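Local coordinates for outer surface protein (Bacillus cereus ATCC 14579, PDB 1X7F), which is of unknown function but probably hydrolyses sugars carrying N-acetylmuramic acid 6-phosphate, as the 6-phospho-N-acetylmuramidases do, at residues Glu291-Arg296 / Thr379-Val384; Leu270-His275 / Phe370-Val375; Met303-Glu308 / Lys342-Ile347. All coordinates share one frame; numbering follows the deposited sequence. Where two conformers were deposited one is given.

All three contacts involve the mixed beta sheet that follows the parallel-stranded barrel: interactions 1 and 3 pair strands at its two margins, and interaction 2 packs a 3-10 turn on strand 270-276. Interactions 1 and 2 have centres about 9 Å apart and meet through the neighbouring strands 380-384 and 270-276; Arg295 NH2 also bonds to Val375 O (2.8 Å). Interactions 1 and 3, with centres about 10 Å apart, involve the outermost strands, 293-294 and 303-306, which follow each other in the chain; His293 ND1 and Ser306 OG join them at 2.8 Å. Interactions 2 and 3, with centres about 14 Å apart, share an apolar interior, where Leu372 CD2 reaches Ile347 CG2 (3.8 Å).

Interaction 1: residues Glu291-Arg296 / Thr379-Val384; sequences ELHVRR and TQFTCV
The Phe381 ring carries the CB of His293 on one face, a CH-pi contact in which CB stands 3.7 Å from the Phe381 ring centroid, while the backbone N of Arg295 lies at the ring's edge. The imidazole of His293 has Glu291 CB over one face, Phe381 O near its plane at the edge, and the sulfur of Cys383 in an oblique position. The two rings are inclined by 29°, but they are slid so far apart (centroids of His293 and Phe381 at 5.4 Å) that they barely overlap; the close ring contact is made by CB, with the imidazole only grazing. These groups decorate a short antiparallel pairing at one margin of the mixed sheet, where strand 293-294 runs alongside strand 380-384. His293 and Phe381 form the hydrogen-bonded pair. Phe381 N donates to His293 O at 2.9 Å, and His293 N returns a bond to Phe381 O, also 2.9 Å but bent to 134° at the hydrogen. Beyond the strand, Arg295 N binds Thr379 O at 3.0 Å.

The Phe381 torsion explains the ring's place: chi1 of 64° tucks CG over its own backbone, flanked by N and C, and brings the ring against His293 CB. There it also meets Leu272 and Ile347, placing it in the core of this domain. His293 is held at both nitrogens, by Ser306 OG at ND1 and Thr288 O at NE2, which fixes its ring rotation. On the opposite face of the sheet, Val294 and Gln380 lie side by side, and Leu292 CD1 rests against Gln380 CB. Where direct pairing gives out, a water accepts from Cys383 N at 2.8 Å and lies 2.6 Å from Glu291 O.

Interaction 2: residues Leu270-His275 / Phe370-Val375; sequences LQLKVH and FLLDYV
Leu371 O receives the backbone N-H of Tyr374 at 3.0 Å, a bond of the 3-10 turn that ends at Tyr374, and the same oxygen touches Leu270 CD2 (3.9 Å) on strand 270-276. The turn belongs to the connection between strands 358-364 and 380-384, and its remaining contacts with the strand are between aliphatic carbons. Leu270 and Leu272, two residues apart, both direct their side chains at the turn. With CG set opposite the backbone N (chi1 -172°), Leu270 extends its CD2 to within 3.6 Å of Val375 CG2, the two side chains crossing at about a right angle. Its other methyl, CD1, faces Leu371 CD1 at 4.2 Å.

Leu272 divides its branches between two partners. CD2 slides past Leu371, 3.9 Å from Leu371 CB, whereas CD1 meets Leu372 CD2 at 3.8 Å. Leu272 and Leu372 also touch Ile347, which ties the pair to the apolar interior of the sheet domain. The turn also packs on helix 231-240 of the parallel-stranded barrel: Leu371 touches Lys236 and His237, and Tyr374 OH bonds to His237 and Tyr183. The turn thus stands between the two parts of the fold. With no hydrogen bond linking strand and turn, their association rests on methyl packing and the exclusion of water; the turn bonds within itself, while the strand's backbone pairs with strand 380-384.

Interaction 3: residues Met303-Glu308 / Lys342-Ile347; sequences MVRSTE and KGELQI
An antiparallel strand pair forms the other margin of the mixed sheet, with 303-306 as the outermost strand alongside 345-348. Three backbone bonds join Val304-Ile347 and Ser306-Leu345: Val304 N to Ile347 O at 2.8 Å, Ile347 N to Val304 O at 3.0 Å, and Ser306 N to Leu345 O at 2.9 Å. Between them Arg305 and Gln346 make a non-hydrogen-bonded pair on the opposite face.

From within the paired strand, Arg305 reaches Glu344, just before strand 345-348, and grips it side-on in a salt bridge. NE donates to Glu344 OE2 at 2.9 Å, nearly straight at 170° and within the guanidinium plane, although it comes at the oxygen from above the carboxylate plane. NH2 reaches Glu344 OE1 at 2.8 Å, using the syn lone pair. The two planes stand 46° apart, and OE1 is tilted from the guanidinium plane. A bend at chi3 (64°) swings the guanidinium back across the extended glutamate chain. Gln346 NE2, in the one of its two conformers described here, approaches OE2 from the other face of the carboxylate, though this bond is less certain; its OE1 accepts from Lys358 NZ. Arg296, which has an acidic partner of its own, brings NH2 close to Arg305 NH1, and the two carboxylates probably balance these charges.

The Val304, Ser306, Leu345 and Ile347 face is different in character: Val304 and Ile347 both touch Phe381, and Ser306 CB lies 4.1 Å from Leu345 CD2. Over one face of the Arg305 guanidinium sits Thr307 CG2, which is also 3.7 Å from Glu344 OE1.

Interaction 1: residues Glu291-Arg296 / Thr379-Val384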
loop_
_atom_site.group_PDB
_atom_site.type_symbol
_atom_site.label_atom_id
_atom_site.label_comp_id
_atom_site.label_asym_id
_atom_site.label_seq_id
_atom_site.Cartn_x
_atom_site.Cartn_y
_atom_site.Cartn_z
ATOM N N GLU A 291 22.341 6.600 -2.734
ATOM C CA GLU A 291 21.798 7.948 -2.774
ATOM C C GLU A 291 20.301 7.966 -2.551
ATOM O O GLU A 291 19.574 7.126 -3.081
ATOM C CB GLU A 291 22.097 8.611 -4.136
ATOM C CG GLU A 291 23.564 8.590 -4.556
ATOM C CD GLU A 291 24.466 9.321 -3.581
ATOM O OE1 GLU A 291 24.061 10.414 -3.122
ATOM O OE2 GLU A 291 25.570 8.802 -3.269
ATOM N N LEU A 292 19.853 8.940 -1.770
ATOM C CA LEU A 292 18.467 9.353 -1.770
ATOM C C LEU A 292 18.276 10.287 -2.965
ATOM O O LEU A 292 18.740 11.436 -2.959
ATOM C CB LEU A 292 18.121 10.046 -0.447
ATOM C CG LEU A 292 16.724 10.647 -0.252
ATOM C CD1 LEU A 292 15.607 9.695 -0.710
ATOM C CD2 LEU A 292 16.525 11.064 1.211
ATOM N N HIS A 293 17.616 9.776 -4.003
ATOM C CA HIS A 293 17.398 10.521 -5.226
ATOM C C HIS A 293 16.227 11.479 -5.096
ATOM O O HIS A 293 15.271 11.206 -4.370
ATOM C CB HIS A 293 17.182 9.565 -6.397
ATOM C CG HIS A 293 18.324 8.630 -6.611
ATOM N ND1 HIS A 293 19.528 9.045 -7.144
ATOM C CD2 HIS A 293 18.467 7.313 -6.321
ATOM C CE1 HIS A 293 20.358 8.014 -7.189
ATOM N NE2 HIS A 293 19.740 6.954 -6.695
ATOM N N VAL A 294 16.331 12.619 -5.775
ATOM C CA VAL A 294 15.248 13.590 -5.830
ATOM C C VAL A 294 15.062 13.906 -7.304
ATOM O O VAL A 294 16.041 14.188 -7.995
ATOM C CB VAL A 294 15.567 14.897 -5.039
ATOM C CG1 VAL A 294 14.441 15.935 -5.215
ATOM C CG2 VAL A 294 15.779 14.605 -3.566
ATOM N N ARG A 295 13.826 13.808 -7.797
ATOM C CA ARG A 295 13.509 14.302 -9.136
ATOM C C ARG A 295 13.533 15.819 -9.090
ATOM O O ARG A 295 12.739 16.431 -8.368
ATOM C CB ARG A 295 12.133 13.817 -9.603
ATOM C CG ARG A 295 11.860 14.112 -11.083
ATOM C CD ARG A 295 10.537 13.560 -11.631
ATOM N NE ARG A 295 10.454 13.736 -13.088
ATOM C CZ ARG A 295 9.364 13.514 -13.819
ATOM N NH1 ARG A 295 9.399 13.706 -15.130
ATOM N NH2 ARG A 295 8.239 13.103 -13.246
ATOM N N ARG A 296 14.448 16.432 -9.840
ATOM C CA ARG A 296 14.480 17.897 -9.885
ATOM C C ARG A 296 13.133 18.442 -10.370
ATOM O O ARG A 296 12.582 17.972 -11.386
ATOM C CB ARG A 296 15.649 18.446 -10.717
ATOM C CG ARG A 296 16.039 19.877 -10.288
ATOM C CD ARG A 296 17.277 20.440 -10.970
ATOM N NE ARG A 296 17.039 20.789 -12.377
ATOM C CZ ARG A 296 17.991 20.986 -13.285
ATOM N NH1 ARG A 296 19.272 20.849 -12.967
ATOM N NH2 ARG A 296 17.661 21.321 -14.520
ATOM N N THR A 379 10.067 14.821 -5.732
ATOM C CA THR A 379 9.867 13.565 -5.021
ATOM C C THR A 379 11.211 12.897 -4.714
ATOM O O THR A 379 12.067 12.753 -5.584
ATOM C CB THR A 379 8.982 12.616 -5.884
ATOM O OG1 THR A 379 7.688 13.195 -6.042
ATOM C CG2 THR A 379 8.692 11.285 -5.164
ATOM N N GLN A 380 11.379 12.495 -3.468
ATOM C CA GLN A 380 12.484 11.638 -3.078
ATOM C C GLN A 380 12.112 10.199 -3.342
ATOM O O GLN A 380 10.967 9.808 -3.138
ATOM C CB GLN A 380 12.770 11.807 -1.593
ATOM C CG GLN A 380 13.009 13.227 -1.200
ATOM C CD GLN A 380 13.092 13.400 0.298
ATOM O OE1 GLN A 380 12.449 12.672 1.061
ATOM N NE2 GLN A 380 13.875 14.373 0.725
ATOM N N PHE A 381 13.085 9.413 -3.793
ATOM C CA PHE A 381 12.914 7.974 -3.943
ATOM C C PHE A 381 14.281 7.324 -3.778
ATOM O O PHE A 381 15.300 8.004 -3.884
ATOM C CB PHE A 381 12.265 7.627 -5.300
ATOM C CG PHE A 381 13.101 7.996 -6.483
ATOM C CD1 PHE A 381 13.908 7.047 -7.100
ATOM C CD2 PHE A 381 13.117 9.302 -6.956
ATOM C CE1 PHE A 381 14.720 7.393 -8.184
ATOM C CE2 PHE A 381 13.922 9.664 -8.032
ATOM C CZ PHE A 381 14.721 8.704 -8.654
ATOM N N THR A 382 14.306 6.028 -3.476
ATOM C CA THR A 382 15.534 5.253 -3.584
ATOM C C THR A 382 15.406 4.179 -4.664
ATOM O O THR A 382 14.317 3.893 -5.174
ATOM C CB THR A 382 15.916 4.565 -2.257
ATOM O OG1 THR A 382 14.837 3.728 -1.840
ATOM C CG2 THR A 382 16.115 5.572 -1.105
ATOM N N CYS A 383 16.544 3.582 -4.991
ATOM C CA CYS A 383 16.597 2.401 -5.822
ATOM C C CYS A 383 17.160 1.331 -4.936
ATOM O O CYS A 383 18.141 1.565 -4.222
ATOM C CB CYS A 383 17.506 2.619 -7.042
ATOM S SG CYS A 383 16.836 3.750 -8.273
ATOM N N VAL A 384 16.517 0.168 -4.953
ATOM C CA VAL A 384 16.954 -0.969 -4.161
ATOM C C VAL A 384 17.090 -2.214 -5.026
ATOM O O VAL A 384 16.435 -2.332 -6.051
ATOM C CB VAL A 384 15.989 -1.264 -2.947
ATOM C CG1 VAL A 384 16.072 -0.147 -1.922
ATOM C CG2 VAL A 384 14.519 -1.498 -3.414
HETATM O O HOH W 1 18.855 4.773 -4.023
#

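Interaction 2: residues Leu270-His275 / Phe370-Val375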
loop_
_atom_site.group_PDB
_atom_site.type_symbol
_atom_site.label_atom_id
_atom_site.label_comp_id
_atom_site.label_asym_id
_atom_site.label_seq_id
_atom_site.Cartn_x
_atom_site.Cartn_y
_atom_site.Cartn_z
ATOM N N LEU A 270 9.091 5.854 -1.515
ATOM C CA LEU A 270 9.115 4.999 -2.687
ATOM C C LEU A 270 10.472 4.328 -2.898
ATOM O O LEU A 270 11.506 5.000 -2.904
ATOM C CB LEU A 270 8.742 5.807 -3.919
ATOM C CG LEU A 270 8.529 5.045 -5.233
ATOM C CD1 LEU A 270 7.397 4.011 -5.120
ATOM C CD2 LEU A 270 8.218 6.063 -6.304
ATOM N N GLN A 271 10.451 3.003 -3.053
ATOM C CA GLN A 271 11.650 2.202 -3.292
ATOM C C GLN A 271 11.438 1.419 -4.581
ATOM O O GLN A 271 10.510 0.616 -4.679
ATOM C CB GLN A 271 11.931 1.229 -2.145
ATOM C CG GLN A 271 12.009 1.837 -0.752
ATOM C CD GLN A 271 12.131 0.779 0.331
ATOM O OE1 GLN A 271 11.174 0.026 0.593
ATOM N NE2 GLN A 271 13.302 0.719 0.976
ATOM N N LEU A 272 12.290 1.663 -5.566
ATOM C CA LEU A 272 12.142 1.056 -6.884
ATOM C C LEU A 272 13.156 -0.057 -7.005
ATOM O O LEU A 272 14.367 0.189 -6.888
ATOM C CB LEU A 272 12.367 2.099 -7.985
ATOM C CG LEU A 272 11.405 3.304 -7.957
ATOM C CD1 LEU A 272 11.896 4.402 -8.913
ATOM C CD2 LEU A 272 9.940 2.890 -8.291
ATOM N N LYS A 273 12.665 -1.280 -7.215
ATOM C CA LYS A 273 13.547 -2.425 -7.440
ATOM C C LYS A 273 14.311 -2.276 -8.771
ATOM O O LYS A 273 13.703 -2.132 -9.846
ATOM C CB LYS A 273 12.760 -3.732 -7.386
ATOM C CG LYS A 273 13.622 -4.957 -7.583
ATOM C CD LYS A 273 13.070 -6.165 -6.870
ATOM C CE LYS A 273 14.036 -7.337 -7.003
ATOM N NZ LYS A 273 13.424 -8.631 -6.592
ATOM N N VAL A 274 15.637 -2.293 -8.673
ATOM C CA VAL A 274 16.538 -2.170 -9.825
ATOM C C VAL A 274 17.306 -3.494 -10.028
ATOM O O VAL A 274 17.703 -4.163 -9.059
ATOM C CB VAL A 274 17.530 -0.960 -9.663
ATOM C CG1 VAL A 274 18.469 -1.155 -8.452
ATOM C CG2 VAL A 274 18.367 -0.720 -10.936
ATOM N N HIS A 275 17.471 -3.872 -11.293
ATOM C CA HIS A 275 18.347 -4.957 -11.694
ATOM C C HIS A 275 19.484 -4.357 -12.517
ATOM O O HIS A 275 19.248 -3.709 -13.533
ATOM C CB HIS A 275 17.597 -5.993 -12.540
ATOM C CG HIS A 275 16.418 -6.612 -11.850
ATOM N ND1 HIS A 275 16.522 -7.734 -11.056
ATOM C CD2 HIS A 275 15.106 -6.270 -11.844
ATOM C CE1 HIS A 275 15.329 -8.052 -10.582
ATOM N NE2 HIS A 275 14.451 -7.182 -11.051
ATOM N N PHE A 370 5.056 1.176 -13.624
ATOM C CA PHE A 370 3.963 2.119 -13.387
ATOM C C PHE A 370 4.250 3.019 -12.155
ATOM O O PHE A 370 3.713 4.118 -12.040
ATOM C CB PHE A 370 2.641 1.363 -13.226
ATOM C CG PHE A 370 2.503 0.678 -11.904
ATOM C CD1 PHE A 370 1.845 1.308 -10.850
ATOM C CD2 PHE A 370 3.048 -0.590 -11.697
ATOM C CE1 PHE A 370 1.730 0.686 -9.623
ATOM C CE2 PHE A 370 2.931 -1.210 -10.474
ATOM C CZ PHE A 370 2.272 -0.579 -9.432
ATOM N N LEU A 371 5.097 2.543 -11.248
ATOM C CA LEU A 371 5.437 3.281 -10.039
ATOM C C LEU A 371 6.218 4.568 -10.321
ATOM O O LEU A 371 6.153 5.507 -9.537
ATOM C CB LEU A 371 6.182 2.391 -9.044
ATOM C CG LEU A 371 5.357 1.379 -8.245
ATOM C CD1 LEU A 371 6.265 0.579 -7.319
ATOM C CD2 LEU A 371 4.190 2.025 -7.454
ATOM N N LEU A 372 6.905 4.613 -11.461
ATOM C CA LEU A 372 7.577 5.822 -11.953
ATOM C C LEU A 372 6.689 7.077 -12.049
ATOM O O LEU A 372 7.191 8.204 -11.922
ATOM C CB LEU A 372 8.231 5.548 -13.309
ATOM C CG LEU A 372 9.314 4.470 -13.280
ATOM C CD1 LEU A 372 9.791 4.120 -14.703
ATOM C CD2 LEU A 372 10.470 4.927 -12.377
ATOM N N ASP A 373 5.386 6.878 -12.252
ATOM C CA ASP A 373 4.429 7.969 -12.320
ATOM C C ASP A 373 4.237 8.681 -10.973
ATOM O O ASP A 373 3.722 9.796 -10.928
ATOM C CB ASP A 373 3.072 7.449 -12.815
ATOM C CG ASP A 373 3.120 6.911 -14.253
ATOM O OD1 ASP A 373 4.122 7.123 -14.980
ATOM O OD2 ASP A 373 2.173 6.252 -14.734
ATOM N N TYR A 374 4.633 8.028 -9.882
ATOM C CA TYR A 374 4.570 8.633 -8.552
ATOM C C TYR A 374 5.832 9.424 -8.175
ATOM O O TYR A 374 5.865 10.082 -7.129
ATOM C CB TYR A 374 4.181 7.578 -7.493
ATOM C CG TYR A 374 2.841 6.991 -7.833
ATOM C CD1 TYR A 374 2.749 5.851 -8.632
ATOM C CD2 TYR A 374 1.665 7.627 -7.446
ATOM C CE1 TYR A 374 1.518 5.335 -9.003
ATOM C CE2 TYR A 374 0.424 7.113 -7.812
ATOM C CZ TYR A 374 0.369 5.968 -8.593
ATOM O OH TYR A 374 -0.830 5.442 -8.970
ATOM N N VAL A 375 6.856 9.369 -9.030
ATOM C CA VAL A 375 8.011 10.248 -8.884
ATOM C C VAL A 375 7.698 11.565 -9.588
ATOM O O VAL A 375 8.004 11.745 -10.762
ATOM C CB VAL A 375 9.344 9.635 -9.428
ATOM C CG1 VAL A 375 10.523 10.543 -9.070
ATOM C CG2 VAL A 375 9.582 8.237 -8.871
#

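Interaction 3: residues Met303-Glu308 / Lys342-Ile347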
loop_
_atom_site.group_PDB
_atom_site.type_symbol
_atom_site.label_atom_id
_atom_site.label_comp_id
_atom_site.label_asym_id
_atom_site.label_seq_id
_atom_site.Cartn_x
_atom_site.Cartn_y
_atom_site.Cartn_z
ATOM N N MET A 303 12.414 11.607 -18.826
ATOM C CA MET A 303 13.205 10.932 -17.804
ATOM C C MET A 303 13.132 11.623 -16.449
ATOM O O MET A 303 12.819 12.818 -16.347
ATOM C CB MET A 303 14.667 10.725 -18.261
ATOM C CG MET A 303 15.638 11.879 -17.972
ATOM S SD MET A 303 15.754 13.102 -19.274
ATOM C CE MET A 303 16.769 12.339 -20.504
ATOM N N VAL A 304 13.392 10.841 -15.408
ATOM C CA VAL A 304 13.572 11.366 -14.064
ATOM C C VAL A 304 15.047 11.715 -13.959
ATOM O O VAL A 304 15.894 10.851 -14.162
ATOM C CB VAL A 304 13.210 10.290 -13.012
ATOM C CG1 VAL A 304 13.625 10.732 -11.592
ATOM C CG2 VAL A 304 11.732 9.955 -13.074
ATOM N N ARG A 305 15.352 12.975 -13.675
ATOM C CA ARG A 305 16.730 13.447 -13.540
ATOM C C ARG A 305 17.095 13.609 -12.069
ATOM O O ARG A 305 16.509 14.441 -11.359
ATOM C CB ARG A 305 16.929 14.802 -14.221
ATOM C CG ARG A 305 16.530 14.864 -15.696
ATOM C CD ARG A 305 16.760 16.245 -16.321
ATOM N NE ARG A 305 18.178 16.626 -16.348
ATOM C CZ ARG A 305 18.615 17.878 -16.417
ATOM N NH1 ARG A 305 17.746 18.882 -16.478
ATOM N NH2 ARG A 305 19.925 18.138 -16.429
ATOM N N SER A 306 18.077 12.832 -11.631
ATOM C CA SER A 306 18.603 12.941 -10.280
ATOM C C SER A 306 19.884 13.781 -10.348
ATOM O O SER A 306 20.990 13.255 -10.496
ATOM C CB SER A 306 18.850 11.537 -9.708
ATOM O OG SER A 306 19.300 11.599 -8.365
ATOM N N THR A 307 19.720 15.099 -10.247
ATOM C CA THR A 307 20.791 16.048 -10.587
ATOM C C THR A 307 21.798 16.325 -9.486
ATOM O O THR A 307 22.943 16.657 -9.777
ATOM C CB THR A 307 20.216 17.386 -11.113
ATOM O OG1 THR A 307 19.231 17.881 -10.190
ATOM C CG2 THR A 307 19.465 17.177 -12.456
ATOM N N GLU A 308 21.372 16.195 -8.234
ATOM C CA GLU A 308 22.279 16.325 -7.090
ATOM C C GLU A 308 23.351 15.227 -7.027
ATOM O O GLU A 308 24.404 15.426 -6.444
ATOM C CB GLU A 308 21.494 16.378 -5.774
ATOM C CG GLU A 308 20.566 17.577 -5.642
ATOM C CD GLU A 308 21.325 18.889 -5.482
ATOM O OE1 GLU A 308 21.849 19.160 -4.369
ATOM O OE2 GLU A 308 21.393 19.654 -6.476
ATOM N N LYS A 342 28.033 14.498 -16.966
ATOM C CA LYS A 342 28.708 13.320 -16.443
ATOM C C LYS A 342 28.299 13.083 -14.971
ATOM O O LYS A 342 28.352 14.000 -14.136
ATOM C CB LYS A 342 30.219 13.492 -16.534
ATOM C CG LYS A 342 31.014 12.360 -15.842
ATOM C CD LYS A 342 32.498 12.590 -15.990
ATOM C CE LYS A 342 33.243 11.950 -14.871
ATOM N NZ LYS A 342 34.661 12.409 -14.805
ATOM N N GLY A 343 27.875 11.851 -14.684
ATOM C CA GLY A 343 27.493 11.457 -13.342
ATOM C C GLY A 343 26.032 11.765 -13.063
ATOM O O GLY A 343 25.565 11.489 -11.967
ATOM N N GLU A 344 25.313 12.345 -14.036
ATOM C CA GLU A 344 23.878 12.571 -13.862
ATOM C C GLU A 344 23.187 11.239 -14.063
ATOM O O GLU A 344 23.304 10.626 -15.128
ATOM C CB GLU A 344 23.296 13.652 -14.813
ATOM C CG GLU A 344 21.777 13.836 -14.685
ATOM C CD GLU A 344 21.209 14.994 -15.511
ATOM O OE1 GLU A 344 21.601 16.155 -15.304
ATOM O OE2 GLU A 344 20.329 14.756 -16.360
ATOM N N LEU A 345 22.492 10.793 -13.022
ATOM C CA LEU A 345 21.714 9.568 -13.058
ATOM C C LEU A 345 20.292 9.883 -13.521
ATOM O O LEU A 345 19.693 10.862 -13.076
ATOM C CB LEU A 345 21.689 8.910 -11.668
ATOM C CG LEU A 345 20.934 7.581 -11.537
ATOM C CD1 LEU A 345 21.665 6.662 -10.577
ATOM C CD2 LEU A 345 19.447 7.757 -11.107
ATOM N N GLN A 346 19.770 9.048 -14.415
ATOM C CA GLN A 346 18.423 9.213 -14.937
ATOM C C GLN A 346 17.694 7.888 -14.922
ATOM O O GLN A 346 18.315 6.827 -14.955
ATOM C CB GLN A 346 18.452 9.752 -16.374
ATOM C CG GLN A 346 19.202 11.068 -16.556
ATOM C CD GLN A 346 19.458 11.396 -18.016
ATOM O OE1 GLN A 346 19.190 10.572 -18.906
ATOM N NE2 GLN A 346 19.985 12.596 -18.271
ATOM N N ILE A 347 16.371 7.960 -14.850
ATOM C CA ILE A 347 15.530 6.810 -15.087
ATOM C C ILE A 347 14.666 7.214 -16.276
ATOM O O ILE A 347 14.044 8.265 -16.260
ATOM C CB ILE A 347 14.674 6.419 -13.840
ATOM C CG1 ILE A 347 15.573 6.174 -12.614
ATOM C CG2 ILE A 347 13.817 5.170 -14.167
ATOM C CD1 ILE A 347 14.836 5.645 -11.387
#